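Local coordinates for protein rhamnosidase B (Bacillus sp., PDB 2OKX) that probably hydrolyses terminal alpha-L-rhamnose residues from rhamnosides as an inverting glycoside hydrolase of family 78, at residues I736-D750 and Y762-A776. Sequence-based numbering, arbitrary orientation.
Sequences INAVLWDEEKRAYID and YSMQTQVVAYLCGVA
The side-chain amide of Q767 reads both backbone polar atoms of Y748. Q767 OE1 accepts from Y748 N at 3.0 Å, and Q767 NE2 donates to Y748 O at 2.9 Å, each donor lying in the acceptor's carbonyl plane on a lone pair. Because the Q767 chain folds back at chi2 (-44°), NE2 also reaches S763 O, a bond within its own segment that fixes the amide's rotation.

From CB outward, Y748 first rests on T766 CG2; CD1 has Q767 OE1 at the ring edge, in plane, and A770 CB nearby; Y748 CE1 packs on A770 CB at 3.6 Å and more loosely on A776 CB. The hydroxyl lies beside CA and CB of A776. Y748 OH donates to N737 OD1 at 2.7 Å. The same N737 amide also grips the chain just past helix 764-772, N737 ND2 donating to V775 O at 3.0 Å, nearly in the amide plane. W741 CE3 sits over the centre of one face of the Y748 ring.

At the start of helix 764-772, D750 OD1 receives two hydroxyls: S763 OG at 2.7 Å on the syn lone pair and T766 OG1 from above the carboxylate plane. A water donates to both OD1 and Y748 O, and D688 N serves OD2. S763 is itself the N-cap, its OG accepting a weak bond from T766 N. Y762, just before it, lays its ring beneath K745 CG, a CH-pi contact, while I749 CG2 touches Y762 CE1.

Helix 764-772, N-capped by S763, is thus held at its N-terminal end to a bulged beta-hairpin through D750 and Y748; the Schellman turn at G774 leads into V775 and A776, met by N737 of helix 723-739 and by Y748, within the six-hairpin glycosidase domain, the alpha-barrel catalytic domain of family 78.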
ATOM      1  N   ILE A 736       4.049  -8.113  35.203  1.00 39.46           N
ATOM      2  CA  ILE A 736       4.437  -6.867  34.560  1.00 39.07           C
ATOM      3  C   ILE A 736       4.644  -5.775  35.607  1.00 39.77           C
ATOM      4  O   ILE A 736       5.677  -5.104  35.621  1.00 40.26           O
ATOM      5  CB  ILE A 736       3.366  -6.408  33.543  1.00 38.72           C
ATOM      6  CG1 ILE A 736       3.275  -7.422  32.398  1.00 39.15           C
ATOM      7  CG2 ILE A 736       3.713  -5.029  33.005  1.00 37.00           C
ATOM      8  CD1 ILE A 736       2.181  -7.130  31.390  1.00 39.38           C
ATOM      9  N   ASN A 737       3.661  -5.604  36.486  1.00 40.61           N
ATOM     10  CA  ASN A 737       3.742  -4.594  37.537  1.00 41.38           C
ATOM     11  C   ASN A 737       4.866  -4.896  38.523  1.00 42.01           C
ATOM     12  O   ASN A 737       5.446  -3.987  39.117  1.00 41.36           O
ATOM     13  CB  ASN A 737       2.413  -4.503  38.296  1.00 41.03           C
ATOM     14  CG  ASN A 737       1.372  -3.674  37.562  1.00 39.71           C
ATOM     15  OD1 ASN A 737       1.589  -2.496  37.282  1.00 39.61           O
ATOM     16  ND2 ASN A 737       0.233  -4.284  37.257  1.00 37.79           N
ATOM     17  N   ALA A 738       5.172  -6.179  38.687  1.00 43.50           N
ATOM     18  CA  ALA A 738       6.215  -6.611  39.610  1.00 44.79           C
ATOM     19  C   ALA A 738       7.628  -6.473  39.049  1.00 45.58           C
ATOM     20  O   ALA A 738       8.573  -6.212  39.793  1.00 47.23           O
ATOM     21  CB  ALA A 738       5.968  -8.057  40.023  1.00 44.13           C
ATOM     22  N   VAL A 739       7.769  -6.632  37.736  1.00 45.43           N
ATOM     23  CA  VAL A 739       9.081  -6.564  37.103  1.00 45.23           C
ATOM     24  C   VAL A 739       9.378  -5.316  36.273  1.00 45.75           C
ATOM     25  O   VAL A 739      10.357  -4.610  36.522  1.00 45.62           O
ATOM     26  CB  VAL A 739       9.301  -7.796  36.189  1.00 44.98           C
ATOM     27  CG1 VAL A 739      10.712  -7.782  35.617  1.00 44.73           C
ATOM     28  CG2 VAL A 739       9.042  -9.078  36.971  1.00 44.51           C
ATOM     29  N   LEU A 740       8.528  -5.052  35.287  1.00 46.52           N
ATOM     30  CA  LEU A 740       8.720  -3.929  34.373  1.00 46.59           C
ATOM     31  C   LEU A 740       8.522  -2.507  34.894  1.00 47.49           C
ATOM     32  O   LEU A 740       8.670  -1.548  34.136  1.00 48.26           O
ATOM     33  CB  LEU A 740       7.853  -4.151  33.134  1.00 45.24           C
ATOM     34  CG  LEU A 740       8.220  -5.440  32.394  1.00 45.43           C
ATOM     35  CD1 LEU A 740       7.263  -5.679  31.238  1.00 43.48           C
ATOM     36  CD2 LEU A 740       9.660  -5.341  31.896  1.00 43.20           C
ATOM     37  N   TRP A 741       8.204  -2.356  36.175  1.00 48.38           N
ATOM     38  CA  TRP A 741       8.007  -1.024  36.740  1.00 48.59           C
ATOM     39  C   TRP A 741       9.243  -0.513  37.477  1.00 49.56           C
ATOM     40  O   TRP A 741       9.916  -1.268  38.178  1.00 50.17           O
ATOM     41  CB  TRP A 741       6.798  -1.025  37.683  1.00 49.14           C
ATOM     42  CG  TRP A 741       6.588   0.274  38.411  1.00 49.77           C
ATOM     43  CD1 TRP A 741       7.100   0.624  39.629  1.00 50.18           C
ATOM     44  CD2 TRP A 741       5.819   1.399  37.962  1.00 50.67           C
ATOM     45  NE1 TRP A 741       6.697   1.895  39.968  1.00 49.75           N
ATOM     46  CE2 TRP A 741       5.910   2.394  38.963  1.00 50.52           C
ATOM     47  CE3 TRP A 741       5.062   1.665  36.811  1.00 50.07           C
ATOM     48  CZ2 TRP A 741       5.272   3.637  38.848  1.00 49.83           C
ATOM     49  CZ3 TRP A 741       4.428   2.901  36.697  1.00 49.42           C
ATOM     50  CH2 TRP A 741       4.539   3.869  37.712  1.00 49.70           C
ATOM     51  N   ASP A 742       9.542   0.772  37.303  1.00 50.12           N
ATOM     52  CA  ASP A 742      10.687   1.399  37.958  1.00 51.30           C
ATOM     53  C   ASP A 742      10.185   2.395  39.000  1.00 52.87           C
ATOM     54  O   ASP A 742       9.493   3.357  38.664  1.00 51.96           O
ATOM     55  CB  ASP A 742      11.558   2.133  36.937  1.00 50.04           C
ATOM     56  CG  ASP A 742      12.862   2.631  37.536  1.00 49.46           C
ATOM     57  OD1 ASP A 742      13.717   1.789  37.877  1.00 48.50           O
ATOM     58  OD2 ASP A 742      13.036   3.862  37.671  1.00 49.74           O
ATOM     59  N   GLU A 743      10.541   2.166  40.260  1.00 54.58           N
ATOM     60  CA  GLU A 743      10.112   3.043  41.346  1.00 55.85           C
ATOM     61  C   GLU A 743      10.683   4.453  41.261  1.00 56.08           C
ATOM     62  O   GLU A 743       9.956   5.430  41.437  1.00 55.82           O
ATOM     63  CB  GLU A 743      10.480   2.425  42.697  1.00 57.34           C
ATOM     64  CG  GLU A 743       9.724   1.144  43.015  1.00 60.06           C
ATOM     65  CD  GLU A 743       8.227   1.361  43.147  1.00 61.59           C
ATOM     66  OE1 GLU A 743       7.496   0.362  43.322  1.00 62.57           O
ATOM     67  OE2 GLU A 743       7.778   2.528  43.082  1.00 62.57           O
ATOM     68  N   GLU A 744      11.980   4.561  40.994  1.00 56.76           N
ATOM     69  CA  GLU A 744      12.628   5.866  40.899  1.00 58.07           C
ATOM     70  C   GLU A 744      12.025   6.743  39.802  1.00 57.07           C
ATOM     71  O   GLU A 744      11.788   7.932  40.011  1.00 57.03           O
ATOM     72  CB  GLU A 744      14.131   5.700  40.652  1.00 59.74           C
ATOM     73  CG  GLU A 744      14.874   7.022  40.491  1.00 63.70           C
ATOM     74  CD  GLU A 744      16.356   6.842  40.218  1.00 66.25           C
ATOM     75  OE1 GLU A 744      17.067   6.301  41.095  1.00 67.80           O
ATOM     76  OE2 GLU A 744      16.812   7.240  39.123  1.00 67.01           O
ATOM     77  N   LYS A 745      11.781   6.154  38.636  1.00 56.47           N
ATOM     78  CA  LYS A 745      11.211   6.887  37.508  1.00 54.90           C
ATOM     79  C   LYS A 745       9.686   6.929  37.546  1.00 52.91           C
ATOM     80  O   LYS A 745       9.066   7.758  36.881  1.00 52.49           O
ATOM     81  CB  LYS A 745      11.660   6.256  36.187  1.00 55.70           C
ATOM     82  CG  LYS A 745      12.699   7.059  35.420  1.00 58.01           C
ATOM     83  CD  LYS A 745      13.994   7.209  36.197  1.00 59.76           C
ATOM     84  CE  LYS A 745      15.054   7.907  35.356  1.00 60.53           C
ATOM     85  NZ  LYS A 745      14.599   9.244  34.879  1.00 60.75           N
ATOM     86  N   ARG A 746       9.090   6.037  38.329  1.00 51.04           N
ATOM     87  CA  ARG A 746       7.637   5.953  38.435  1.00 49.99           C
ATOM     88  C   ARG A 746       7.031   5.841  37.037  1.00 48.36           C
ATOM     89  O   ARG A 746       6.248   6.690  36.610  1.00 47.30           O
ATOM     90  CB  ARG A 746       7.076   7.183  39.157  0.51 50.12           C
ATOM     91  CG  ARG A 746       7.670   7.409  40.540  0.51 51.17           C
ATOM     92  CD  ARG A 746       6.613   7.854  41.536  0.51 51.53           C
ATOM     93  NE  ARG A 746       5.942   9.085  41.130  0.51 52.26           N
ATOM     94  CZ  ARG A 746       4.924   9.628  41.789  0.51 52.16           C
ATOM     95  NH1 ARG A 746       4.370  10.750  41.350  0.51 52.38           N
ATOM     96  NH2 ARG A 746       4.457   9.048  42.886  0.51 52.66           N
ATOM     97  N   ALA A 747       7.415   4.780  36.333  1.00 46.31           N
ATOM     98  CA  ALA A 747       6.944   4.512  34.979  1.00 44.40           C
ATOM     99  C   ALA A 747       7.476   3.154  34.547  1.00 43.40           C
ATOM    100  O   ALA A 747       8.446   2.653  35.119  1.00 43.95           O
ATOM    101  CB  ALA A 747       7.442   5.592  34.028  1.00 44.31           C
ATOM    102  N   TYR A 748       6.843   2.553  33.545  1.00 41.55           N
ATOM    103  CA  TYR A 748       7.284   1.254  33.056  1.00 39.91           C
ATOM    104  C   TYR A 748       8.455   1.417  32.098  1.00 39.85           C
ATOM    105  O   TYR A 748       8.493   2.361  31.305  1.00 39.43           O
ATOM    106  CB  TYR A 748       6.147   0.525  32.337  1.00 39.87           C
ATOM    107  CG  TYR A 748       4.925   0.292  33.190  1.00 39.94           C
ATOM    108  CD1 TYR A 748       3.991   1.306  33.401  1.00 39.69           C
ATOM    109  CD2 TYR A 748       4.701  -0.947  33.789  1.00 40.05           C
ATOM    110  CE1 TYR A 748       2.861   1.090  34.184  1.00 40.24           C
ATOM    111  CE2 TYR A 748       3.578  -1.173  34.576  1.00 40.20           C
ATOM    112  CZ  TYR A 748       2.662  -0.152  34.770  1.00 40.76           C
ATOM    113  OH  TYR A 748       1.547  -0.377  35.544  1.00 42.09           O
ATOM    114  N   ILE A 749       9.410   0.494  32.178  1.00 38.44           N
ATOM    115  CA  ILE A 749      10.580   0.526  31.310  1.00 36.83           C
ATOM    116  C   ILE A 749      10.186  -0.019  29.941  1.00 34.89           C
ATOM    117  O   ILE A 749       9.291  -0.858  29.837  1.00 33.25           O
ATOM    118  CB  ILE A 749      11.727  -0.335  31.882  1.00 36.75           C
ATOM    119  CG1 ILE A 749      11.301  -1.802  31.943  1.00 37.82           C
ATOM    120  CG2 ILE A 749      12.104   0.165  33.270  1.00 38.44           C
ATOM    121  CD1 ILE A 749      12.403  -2.745  32.405  1.00 39.08           C
ATOM    122  N   ASP A 750      10.848   0.456  28.893  1.00 34.42           N
ATOM    123  CA  ASP A 750      10.539   0.001  27.545  1.00 33.45           C
ATOM    124  C   ASP A 750      10.728  -1.495  27.351  1.00 33.96           C
ATOM    125  O   ASP A 750       9.929  -2.137  26.666  1.00 32.32           O
ATOM    126  CB  ASP A 750      11.378   0.758  26.515  1.00 33.61           C
ATOM    127  CG  ASP A 750      10.677   1.994  25.990  1.00 34.23           C
ATOM    128  OD1 ASP A 750       9.552   2.287  26.455  1.00 32.75           O
ATOM    129  OD2 ASP A 750      11.248   2.672  25.111  1.00 36.42           O
ATOM    130  N   TYR A 762      12.757   5.449  28.536  1.00 39.45           N
ATOM    131  CA  TYR A 762      11.360   5.634  28.915  1.00 38.53           C
ATOM    132  C   TYR A 762      10.615   6.386  27.819  1.00 37.17           C
ATOM    133  O   TYR A 762      11.078   7.419  27.331  1.00 36.74           O
ATOM    134  CB  TYR A 762      11.278   6.399  30.233  1.00 39.59           C
ATOM    135  CG  TYR A 762      11.871   5.630  31.388  1.00 41.71           C
ATOM    136  CD1 TYR A 762      11.137   4.640  32.041  1.00 41.84           C
ATOM    137  CD2 TYR A 762      13.187   5.852  31.795  1.00 42.72           C
ATOM    138  CE1 TYR A 762      11.697   3.888  33.070  1.00 43.26           C
ATOM    139  CE2 TYR A 762      13.760   5.103  32.824  1.00 44.31           C
ATOM    140  CZ  TYR A 762      13.010   4.123  33.454  1.00 44.40           C
ATOM    141  OH  TYR A 762      13.573   3.374  34.463  1.00 45.59           O
ATOM    142  N   SER A 763       9.454   5.864  27.437  1.00 35.40           N
ATOM    143  CA  SER A 763       8.664   6.482  26.380  1.00 33.36           C
ATOM    144  C   SER A 763       7.216   6.718  26.780  1.00 32.05           C
ATOM    145  O   SER A 763       6.676   6.039  27.652  1.00 32.03           O
ATOM    146  CB  SER A 763       8.694   5.596  25.134  1.00 32.40           C
ATOM    147  OG  SER A 763       8.086   4.344  25.405  1.00 32.18           O
ATOM    148  N   MET A 764       6.592   7.697  26.138  1.00 32.16           N
ATOM    149  CA  MET A 764       5.191   8.001  26.399  1.00 31.41           C
ATOM    150  C   MET A 764       4.361   6.810  25.943  1.00 30.59           C
ATOM    151  O   MET A 764       3.360   6.459  26.569  1.00 30.29           O
ATOM    152  CB  MET A 764       4.760   9.240  25.620  1.00 31.46           C
ATOM    153  CG  MET A 764       5.134  10.547  26.283  1.00 35.00           C
ATOM    154  SD  MET A 764       4.339  10.666  27.896  1.00 36.80           S
ATOM    155  CE  MET A 764       2.610  10.685  27.418  1.00 36.76           C
ATOM    156  N   GLN A 765       4.798   6.193  24.846  1.00 28.07           N
ATOM    157  CA  GLN A 765       4.110   5.049  24.263  1.00 28.17           C
ATOM    158  C   GLN A 765       3.819   3.932  25.262  1.00 28.32           C
ATOM    159  O   GLN A 765       2.675   3.502  25.417  1.00 28.51           O
ATOM    160  CB  GLN A 765       4.927   4.481  23.092  1.00 28.41           C
ATOM    161  CG  GLN A 765       4.968   5.354  21.828  1.00 28.07           C
ATOM    162  CD  GLN A 765       6.061   6.412  21.841  1.00 29.44           C
ATOM    163  OE1 GLN A 765       6.389   6.989  20.801  1.00 32.10           O
ATOM    164  NE2 GLN A 765       6.627   6.675  23.013  1.00 27.91           N
ATOM    165  N   THR A 766       4.858   3.453  25.934  1.00 28.04           N
ATOM    166  CA  THR A 766       4.689   2.375  26.897  1.00 27.75           C
ATOM    167  C   THR A 766       3.729   2.744  28.019  1.00 27.47           C
ATOM    168  O   THR A 766       2.934   1.916  28.456  1.00 26.45           O
ATOM    169  CB  THR A 766       6.043   1.961  27.498  1.00 29.36           C
ATOM    170  OG1 THR A 766       6.897   1.490  26.445  1.00 29.45           O
ATOM    171  CG2 THR A 766       5.856   0.849  28.528  1.00 27.13           C
ATOM    172  N   GLN A 767       3.803   3.989  28.478  1.00 29.43           N
ATOM    173  CA  GLN A 767       2.934   4.456  29.553  1.00 31.56           C
ATOM    174  C   GLN A 767       1.481   4.503  29.077  1.00 31.51           C
ATOM    175  O   GLN A 767       0.572   4.064  29.785  1.00 31.69           O
ATOM    176  CB  GLN A 767       3.363   5.849  30.022  1.00 33.45           C
ATOM    177  CG  GLN A 767       4.860   6.021  30.256  1.00 34.47           C
ATOM    178  CD  GLN A 767       5.486   4.854  31.002  1.00 37.46           C
ATOM    179  OE1 GLN A 767       4.970   4.405  32.027  1.00 36.10           O
ATOM    180  NE2 GLN A 767       6.614   4.364  30.492  1.00 34.21           N
ATOM    181  N   VAL A 768       1.268   5.041  27.877  1.00 29.11           N
ATOM    182  CA  VAL A 768      -0.075   5.132  27.318  1.00 27.34           C
ATOM    183  C   VAL A 768      -0.690   3.741  27.196  1.00 26.05           C
ATOM    184  O   VAL A 768      -1.848   3.531  27.552  1.00 26.68           O
ATOM    185  CB  VAL A 768      -0.062   5.804  25.919  1.00 26.47           C
ATOM    186  CG1 VAL A 768      -1.431   5.681  25.265  1.00 26.81           C
ATOM    187  CG2 VAL A 768       0.316   7.269  26.050  1.00 26.67           C
ATOM    188  N   VAL A 769       0.090   2.789  26.694  1.00 24.39           N
ATOM    189  CA  VAL A 769      -0.402   1.427  26.532  1.00 24.77           C
ATOM    190  C   VAL A 769      -0.743   0.790  27.878  1.00 26.06           C
ATOM    191  O   VAL A 769      -1.730   0.067  27.993  1.00 26.81           O
ATOM    192  CB  VAL A 769       0.630   0.538  25.792  1.00 24.94           C
ATOM    193  CG1 VAL A 769       0.123  -0.890  25.707  1.00 21.87           C
ATOM    194  CG2 VAL A 769       0.876   1.087  24.391  1.00 23.30           C
ATOM    195  N   ALA A 770       0.074   1.053  28.891  1.00 27.36           N
ATOM    196  CA  ALA A 770      -0.177   0.498  30.218  1.00 29.78           C
ATOM    197  C   ALA A 770      -1.511   1.032  30.740  1.00 30.11           C
ATOM    198  O   ALA A 770      -2.282   0.311  31.378  1.00 30.59           O
ATOM    199  CB  ALA A 770       0.953   0.880  31.168  1.00 27.43           C
ATOM    200  N   TYR A 771      -1.778   2.299  30.451  1.00 30.95           N
ATOM    201  CA  TYR A 771      -3.011   2.947  30.878  1.00 32.10           C
ATOM    202  C   TYR A 771      -4.231   2.343  30.182  1.00 32.49           C
ATOM    203  O   TYR A 771      -5.226   2.014  30.831  1.00 31.18           O
ATOM    204  CB  TYR A 771      -2.937   4.442  30.570  1.00 32.92           C
ATOM    205  CG  TYR A 771      -4.089   5.249  31.123  1.00 33.81           C
ATOM    206  CD1 TYR A 771      -4.165   5.551  32.484  1.00 34.36           C
ATOM    207  CD2 TYR A 771      -5.100   5.716  30.288  1.00 32.29           C
ATOM    208  CE1 TYR A 771      -5.223   6.302  32.998  1.00 34.39           C
ATOM    209  CE2 TYR A 771      -6.159   6.465  30.789  1.00 34.00           C
ATOM    210  CZ  TYR A 771      -6.216   6.755  32.144  1.00 33.89           C
ATOM    211  OH  TYR A 771      -7.267   7.490  32.638  1.00 33.61           O
ATOM    212  N   LEU A 772      -4.149   2.197  28.862  1.00 31.19           N
ATOM    213  CA  LEU A 772      -5.247   1.644  28.073  1.00 31.05           C
ATOM    214  C   LEU A 772      -5.537   0.178  28.346  1.00 31.60           C
ATOM    215  O   LEU A 772      -6.683  -0.256  28.264  1.00 31.75           O
ATOM    216  CB  LEU A 772      -4.967   1.800  26.576  1.00 31.07           C
ATOM    217  CG  LEU A 772      -5.122   3.179  25.942  1.00 31.03           C
ATOM    218  CD1 LEU A 772      -4.682   3.115  24.486  1.00 33.01           C
ATOM    219  CD2 LEU A 772      -6.567   3.624  26.040  1.00 31.35           C
ATOM    220  N   CYS A 773      -4.499  -0.591  28.649  1.00 31.74           N
ATOM    221  CA  CYS A 773      -4.676  -2.012  28.903  1.00 33.87           C
ATOM    222  C   CYS A 773      -5.170  -2.323  30.313  1.00 34.67           C
ATOM    223  O   CYS A 773      -5.473  -3.469  30.629  1.00 34.31           O
ATOM    224  CB  CYS A 773      -3.368  -2.754  28.614  1.00 35.15           C
ATOM    225  SG  CYS A 773      -2.921  -2.731  26.854  1.00 36.29           S
ATOM    226  N   GLY A 774      -5.257  -1.295  31.151  1.00 36.92           N
ATOM    227  CA  GLY A 774      -5.732  -1.489  32.510  1.00 40.35           C
ATOM    228  C   GLY A 774      -4.746  -2.207  33.410  1.00 42.98           C
ATOM    229  O   GLY A 774      -5.133  -2.815  34.408  1.00 43.04           O
ATOM    230  N   VAL A 775      -3.467  -2.141  33.053  1.00 44.63           N
ATOM    231  CA  VAL A 775      -2.423  -2.779  33.842  1.00 45.84           C
ATOM    232  C   VAL A 775      -2.000  -1.826  34.948  1.00 47.64           C
ATOM    233  O   VAL A 775      -1.640  -2.248  36.047  1.00 47.54           O
ATOM    234  CB  VAL A 775      -1.196  -3.129  32.966  1.00 45.83           C
ATOM    235  CG1 VAL A 775      -0.031  -3.562  33.841  1.00 45.49           C
ATOM    236  CG2 VAL A 775      -1.559  -4.241  31.994  1.00 43.99           C
ATOM    237  N   ALA A 776      -2.049  -0.533  34.647  1.00 49.07           N
ATOM    238  CA  ALA A 776      -1.685   0.492  35.614  1.00 51.85           C
ATOM    239  C   ALA A 776      -2.924   0.881  36.412  1.00 53.97           C
ATOM    240  O   ALA A 776      -3.812   1.563  35.903  1.00 54.81           O
ATOM    241  CB  ALA A 776      -1.116   1.711  34.896  1.00 50.91           C
TER
HETATM  242  O   HOH W   1       8.817   3.125  28.758  1.00 36.82           O
HETATM  243  O   HOH W   2       7.636  -1.117  25.390  1.00 28.05           O